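Local coordinates for GntR-family protein transcriptional regulator (Mycobacterium smegmatis, PDB 3F8M) that represses the phnDCE phosphate-uptake operon when phosphate is available in the cell, acting as a DNA-binding transcription factor of the GntR family, at residues 76-81 with 96-101; 126-131 with 146-151. All blocks are in the same frame, centred on the assembly; numbering follows the deposited sequence.

Contact 1 (76-81 with 96-101); sequences ARPKIR and QGLSAG
At the linker between the winged helix-turn-helix and UTRA domains of this GntR-family repressor, the Gln96 side chain grips the backbone of Lys79 and Arg81, while Leu98 meets Pro78 and Ile80. The primary amide of Gln96 suits this place because it both gives and accepts. NE2 donates to Lys79 O at 2.9 Å, a nearly straight bond lying in the carbonyl plane; OE1 accepts from Arg81 N at 2.8 Å, with that donor tilted 25° from the amide's carbonyl plane. Two bonds to the peptide chain on either side of Ile80 fix the rotation of the amide. The Gln96 chain, extended beyond CG (chi2 167°), carries it across to the linker backbone. There Arg81 crosses it at about a right angle, its CG 3.6 Å from Gln96 NE2, and the guanidinium and amide planes stand almost perpendicular.

Helix 89-94 ends in a Schellman motif whose positive-phi residue is Gly97, a conformation glycine adopts easily. Leu98, just after Gly97 and before strand 100-111, spreads its two methyls: CD2 touches CG and CD of the Pro78 ring, 3.8 Å from CG, and CD1 lies 4.2 Å from Ile80 CG1. The branched leucine can thus touch two apolar neighbours at once. Buried Ile80 also packs on Tyr89 and Met233, whereas the CA-CB bond of Lys79 points away from 96-101, and its NZ forms a salt bridge with Asp186 of the second subunit.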
loop_
_atom_site.group_PDB
_atom_site.type_symbol
_atom_site.label_atom_id
_atom_site.label_comp_id
_atom_site.label_asym_id
_atom_site.label_seq_id
_atom_site.Cartn_x
_atom_site.Cartn_y
_atom_site.Cartn_z
ATOM N N ALA A 76 2.249 -20.751 8.939
ATOM C CA ALA A 76 1.529 -19.469 9.095
ATOM C C ALA A 76 0.308 -19.494 8.193
ATOM O O ALA A 76 0.196 -20.382 7.359
ATOM C CB ALA A 76 2.439 -18.279 8.718
ATOM N N ARG A 77 -0.648 -18.582 8.399
ATOM C CA ARG A 77 -1.698 -18.365 7.396
ATOM C C ARG A 77 -1.169 -17.293 6.446
ATOM O O ARG A 77 -0.852 -16.182 6.880
ATOM C CB ARG A 77 -3.027 -17.907 8.023
ATOM C CG ARG A 77 -4.180 -17.893 7.002
ATOM C CD ARG A 77 -5.470 -17.354 7.591
ATOM N NE ARG A 77 -6.187 -18.362 8.354
ATOM C CZ ARG A 77 -6.229 -18.370 9.678
ATOM N NH1 ARG A 77 -5.624 -17.412 10.344
ATOM N NH2 ARG A 77 -6.884 -19.318 10.330
ATOM N N PRO A 78 -1.035 -17.629 5.163
ATOM C CA PRO A 78 -0.418 -16.687 4.275
ATOM C C PRO A 78 -1.368 -15.499 4.006
ATOM O O PRO A 78 -2.589 -15.694 3.906
ATOM C CB PRO A 78 -0.191 -17.491 2.989
ATOM C CG PRO A 78 -0.640 -18.841 3.240
ATOM C CD PRO A 78 -1.422 -18.888 4.485
ATOM N N LYS A 79 -0.793 -14.312 3.949
ATOM C CA LYS A 79 -1.516 -13.123 3.455
ATOM C C LYS A 79 -1.869 -13.325 2.000
ATOM O O LYS A 79 -1.052 -13.847 1.221
ATOM C CB LYS A 79 -0.623 -11.889 3.580
ATOM C CG LYS A 79 -0.270 -11.535 5.007
ATOM C CD LYS A 79 0.699 -10.391 4.993
ATOM C CE LYS A 79 0.953 -9.855 6.380
ATOM N NZ LYS A 79 1.950 -8.741 6.261
ATOM N N ILE A 80 -3.082 -12.909 1.617
ATOM C CA ILE A 80 -3.420 -12.807 0.198
ATOM C C ILE A 80 -2.568 -11.731 -0.426
ATOM O O ILE A 80 -2.460 -10.656 0.135
ATOM C CB ILE A 80 -4.920 -12.494 -0.041
ATOM C CG1 ILE A 80 -5.769 -13.689 0.369
ATOM C CG2 ILE A 80 -5.197 -12.293 -1.532
ATOM C CD1 ILE A 80 -7.126 -13.297 0.894
ATOM N N ARG A 81 -1.930 -12.045 -1.556
ATOM C CA ARG A 81 -1.058 -11.097 -2.262
ATOM C C ARG A 81 -1.809 -10.565 -3.486
ATOM O O ARG A 81 -1.900 -11.206 -4.537
ATOM C CB ARG A 81 0.264 -11.773 -2.656
ATOM C CG ARG A 81 1.128 -12.143 -1.456
ATOM C CD ARG A 81 2.326 -13.017 -1.877
ATOM N NE ARG A 81 3.108 -12.358 -2.904
ATOM C CZ ARG A 81 4.121 -11.526 -2.662
ATOM N NH1 ARG A 81 4.494 -11.252 -1.414
ATOM N NH2 ARG A 81 4.759 -10.954 -3.674
ATOM N N GLN A 96 -2.587 -18.466 -5.251
ATOM C CA GLN A 96 -1.762 -18.891 -4.113
ATOM C C GLN A 96 -2.290 -20.185 -3.506
ATOM O O GLN A 96 -1.780 -20.643 -2.481
ATOM C CB GLN A 96 -1.725 -17.820 -3.005
ATOM C CG GLN A 96 -0.816 -16.611 -3.245
ATOM C CD GLN A 96 -1.110 -15.484 -2.246
ATOM O OE1 GLN A 96 -2.013 -14.661 -2.468
ATOM N NE2 GLN A 96 -0.366 -15.457 -1.128
ATOM N N GLY A 97 -3.330 -20.755 -4.119
ATOM C CA GLY A 97 -3.951 -21.979 -3.596
ATOM C C GLY A 97 -4.720 -21.735 -2.309
ATOM O O GLY A 97 -4.761 -22.605 -1.435
ATOM N N LEU A 98 -5.339 -20.553 -2.207
ATOM C CA LEU A 98 -6.065 -20.098 -1.015
ATOM C C LEU A 98 -7.558 -19.903 -1.335
ATOM O O LEU A 98 -7.883 -19.433 -2.416
ATOM C CB LEU A 98 -5.487 -18.755 -0.525
ATOM C CG LEU A 98 -4.023 -18.686 -0.057
ATOM C CD1 LEU A 98 -3.555 -17.224 0.153
ATOM C CD2 LEU A 98 -3.825 -19.519 1.231
ATOM N N SER A 99 -8.440 -20.204 -0.375
ATOM C CA SER A 99 -9.904 -20.181 -0.581
ATOM C C SER A 99 -10.633 -18.890 -0.156
ATOM O O SER A 99 -11.052 -18.738 1.018
ATOM C CB SER A 99 -10.533 -21.323 0.189
ATOM O OG SER A 99 -10.349 -21.083 1.568
ATOM N N ALA A 100 -10.859 -18.002 -1.106
ATOM C CA ALA A 100 -11.417 -16.694 -0.783
ATOM C C ALA A 100 -12.916 -16.614 -1.058
ATOM O O ALA A 100 -13.424 -17.302 -1.941
ATOM C CB ALA A 100 -10.698 -15.632 -1.573
ATOM N N GLY A 101 -13.623 -15.784 -0.290
ATOM C CA GLY A 101 -15.040 -15.541 -0.590
ATOM C C GLY A 101 -15.492 -14.139 -0.263
ATOM O O GLY A 101 -14.714 -13.330 0.232
#

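Contact 2 (126-131 with 146-151); sequences APVLQL and TTKLPA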
loop_
_atom_site.group_PDB
_atom_site.type_symbol
_atom_site.label_atom_id
_atom_site.label_comp_id
_atom_site.label_asym_id
_atom_site.label_seq_id
_atom_site.Cartn_x
_atom_site.Cartn_y
_atom_site.Cartn_z
ATOM N N ALA A 126 -28.394 12.727 -7.170
ATOM C CA ALA A 126 -28.619 11.539 -8.010
ATOM C C ALA A 126 -28.585 10.262 -7.140
ATOM O O ALA A 126 -27.858 10.211 -6.123
ATOM C CB ALA A 126 -27.568 11.442 -9.089
ATOM N N PRO A 127 -29.328 9.234 -7.549
ATOM C CA PRO A 127 -29.432 8.005 -6.740
ATOM C C PRO A 127 -28.103 7.233 -6.744
ATOM O O PRO A 127 -27.423 7.163 -7.738
ATOM C CB PRO A 127 -30.543 7.228 -7.445
ATOM C CG PRO A 127 -30.441 7.649 -8.846
ATOM C CD PRO A 127 -30.144 9.133 -8.779
ATOM N N VAL A 128 -27.730 6.729 -5.583
ATOM C CA VAL A 128 -26.461 6.003 -5.438
ATOM C C VAL A 128 -26.857 4.670 -4.820
ATOM O O VAL A 128 -27.637 4.649 -3.838
ATOM C CB VAL A 128 -25.515 6.771 -4.524
ATOM C CG1 VAL A 128 -24.307 5.814 -4.045
ATOM C CG2 VAL A 128 -24.997 7.964 -5.273
ATOM N N LEU A 129 -26.368 3.572 -5.407
ATOM C CA LEU A 129 -26.587 2.260 -4.857
ATOM C C LEU A 129 -25.298 1.868 -4.180
ATOM O O LEU A 129 -24.276 1.887 -4.835
ATOM C CB LEU A 129 -26.956 1.253 -5.952
ATOM C CG LEU A 129 -27.185 -0.202 -5.529
ATOM C CD1 LEU A 129 -28.258 -0.293 -4.453
ATOM C CD2 LEU A 129 -27.545 -1.104 -6.787
ATOM N N GLN A 130 -25.347 1.525 -2.891
ATOM C CA GLN A 130 -24.106 1.116 -2.176
ATOM C C GLN A 130 -24.153 -0.358 -1.846
ATOM O O GLN A 130 -25.149 -0.838 -1.300
ATOM C CB GLN A 130 -23.962 1.898 -0.882
ATOM C CG GLN A 130 -22.741 1.463 -0.019
ATOM C CD GLN A 130 -22.616 2.286 1.236
ATOM O OE1 GLN A 130 -22.033 3.358 1.203
ATOM N NE2 GLN A 130 -23.123 1.775 2.349
ATOM N N LEU A 131 -23.069 -1.064 -2.190
ATOM C CA LEU A 131 -22.927 -2.446 -1.887
ATOM C C LEU A 131 -21.823 -2.544 -0.824
ATOM O O LEU A 131 -20.697 -2.045 -1.026
ATOM C CB LEU A 131 -22.462 -3.221 -3.118
ATOM C CG LEU A 131 -22.091 -4.699 -2.860
ATOM C CD1 LEU A 131 -23.266 -5.534 -2.256
ATOM C CD2 LEU A 131 -21.566 -5.320 -4.153
ATOM N N THR A 146 -16.797 -1.276 0.473
ATOM C CA THR A 146 -18.018 -0.450 0.387
ATOM C C THR A 146 -17.954 0.220 -0.963
ATOM O O THR A 146 -17.064 1.057 -1.201
ATOM C CB THR A 146 -18.004 0.568 1.527
ATOM O OG1 THR A 146 -17.821 -0.125 2.788
ATOM C CG2 THR A 146 -19.339 1.420 1.535
ATOM N N THR A 147 -18.852 -0.170 -1.870
ATOM C CA THR A 147 -18.779 0.332 -3.230
ATOM C C THR A 147 -20.005 1.222 -3.425
ATOM O O THR A 147 -21.100 0.778 -3.154
ATOM C CB THR A 147 -18.821 -0.792 -4.258
ATOM O OG1 THR A 147 -17.694 -1.677 -4.046
ATOM C CG2 THR A 147 -18.730 -0.240 -5.718
ATOM N N LYS A 148 -19.777 2.469 -3.808
ATOM C CA LYS A 148 -20.886 3.408 -4.128
ATOM C C LYS A 148 -20.971 3.509 -5.637
ATOM O O LYS A 148 -20.001 3.830 -6.293
ATOM C CB LYS A 148 -20.614 4.785 -3.540
ATOM C CG LYS A 148 -20.757 4.754 -2.038
ATOM C CD LYS A 148 -20.314 6.047 -1.429
ATOM C CE LYS A 148 -20.318 5.886 0.098
ATOM N NZ LYS A 148 -20.089 7.216 0.746
ATOM N N LEU A 149 -22.153 3.266 -6.185
ATOM C CA LEU A 149 -22.334 3.216 -7.620
ATOM C C LEU A 149 -23.388 4.263 -7.989
ATOM O O LEU A 149 -24.343 4.433 -7.244
ATOM C CB LEU A 149 -22.907 1.843 -8.012
ATOM C CG LEU A 149 -22.073 0.586 -7.685
ATOM C CD1 LEU A 149 -22.895 -0.697 -7.827
ATOM C CD2 LEU A 149 -20.867 0.603 -8.674
ATOM N N PRO A 150 -23.208 4.937 -9.135
ATOM C CA PRO A 150 -24.308 5.768 -9.660
ATOM C C PRO A 150 -25.450 4.833 -10.107
ATOM O O PRO A 150 -25.262 4.055 -11.048
ATOM C CB PRO A 150 -23.648 6.519 -10.835
ATOM C CG PRO A 150 -22.511 5.599 -11.309
ATOM C CD PRO A 150 -22.005 4.994 -9.975
ATOM N N ALA A 151 -26.552 4.831 -9.356
ATOM C CA ALA A 151 -27.631 3.824 -9.483
ATOM C C ALA A 151 -28.215 3.798 -10.870
ATOM O O ALA A 151 -28.620 2.728 -11.355
ATOM C CB ALA A 151 -28.749 4.100 -8.510
HETATM O O HOH W 1 -18.645 -3.695 -2.348
#
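Pro127 meets Ala151 where the antiparallel hairpin of strands 127-137 and 140-150, part of the UTRA sheet, has its open end. Pro127 CB lies 3.8 Å from Ala151 CB, a contact made close by the small methyl, and Pro127 O accepts a hydrogen bond from Ala151 N at 3.0 Å. Val128 forms a non-hydrogen-bonded pair with Pro150; with CG1 opposite the valine's own N (chi1 165°), that methyl reaches Lys148 CB at 3.9 Å. Leu129 and Leu149 form a hydrogen-bonded pair, Leu129 N to Leu149 O and Leu149 N to Leu129 O both 2.9 Å, and their apolar side chains share a buried face with Leu131 and Thr147, where Leu157 of helix 157-160 packs on Leu129 and Leu149.

On the other face, Gln130 and Lys148 run side by side in the same direction. Gln130's long, extended chain brings OE1 to 3.2 Å from Lys148 CE and 3.3 Å from Thr146 CG2, so that OE1 touches both a lysine methylene and a threonine methyl. Leu131 pairs with Thr147, the bond from Thr147 N to Leu131 O being nearly straight at 172°. A water is hydrogen-bonded to Leu131 O at 2.9 Å and to Thr147 OG1 at 2.8 Å, bridging the threonine hydroxyl to the neighbouring strand.

From the N terminus the chain passes through the DNA-binding domain and reaches residues 76-81, the start of contact 1. It then forms helix 89-94 and returns at 96-101, closing a short loop between the linker and the turn that leads into strand 100-111. Only after this does contact 2 open at 126-131; a hairpin turn brings 146-151 back and closes the second loop. The two loops therefore follow in series, neither nesting nor crossing. Their centres are about 29 Å apart, but strand 100-111, entered at contact 1, pairs with strand 127-137 of contact 2, so contact 1 sits at the entrance of a strand that runs beside the hairpin of contact 2.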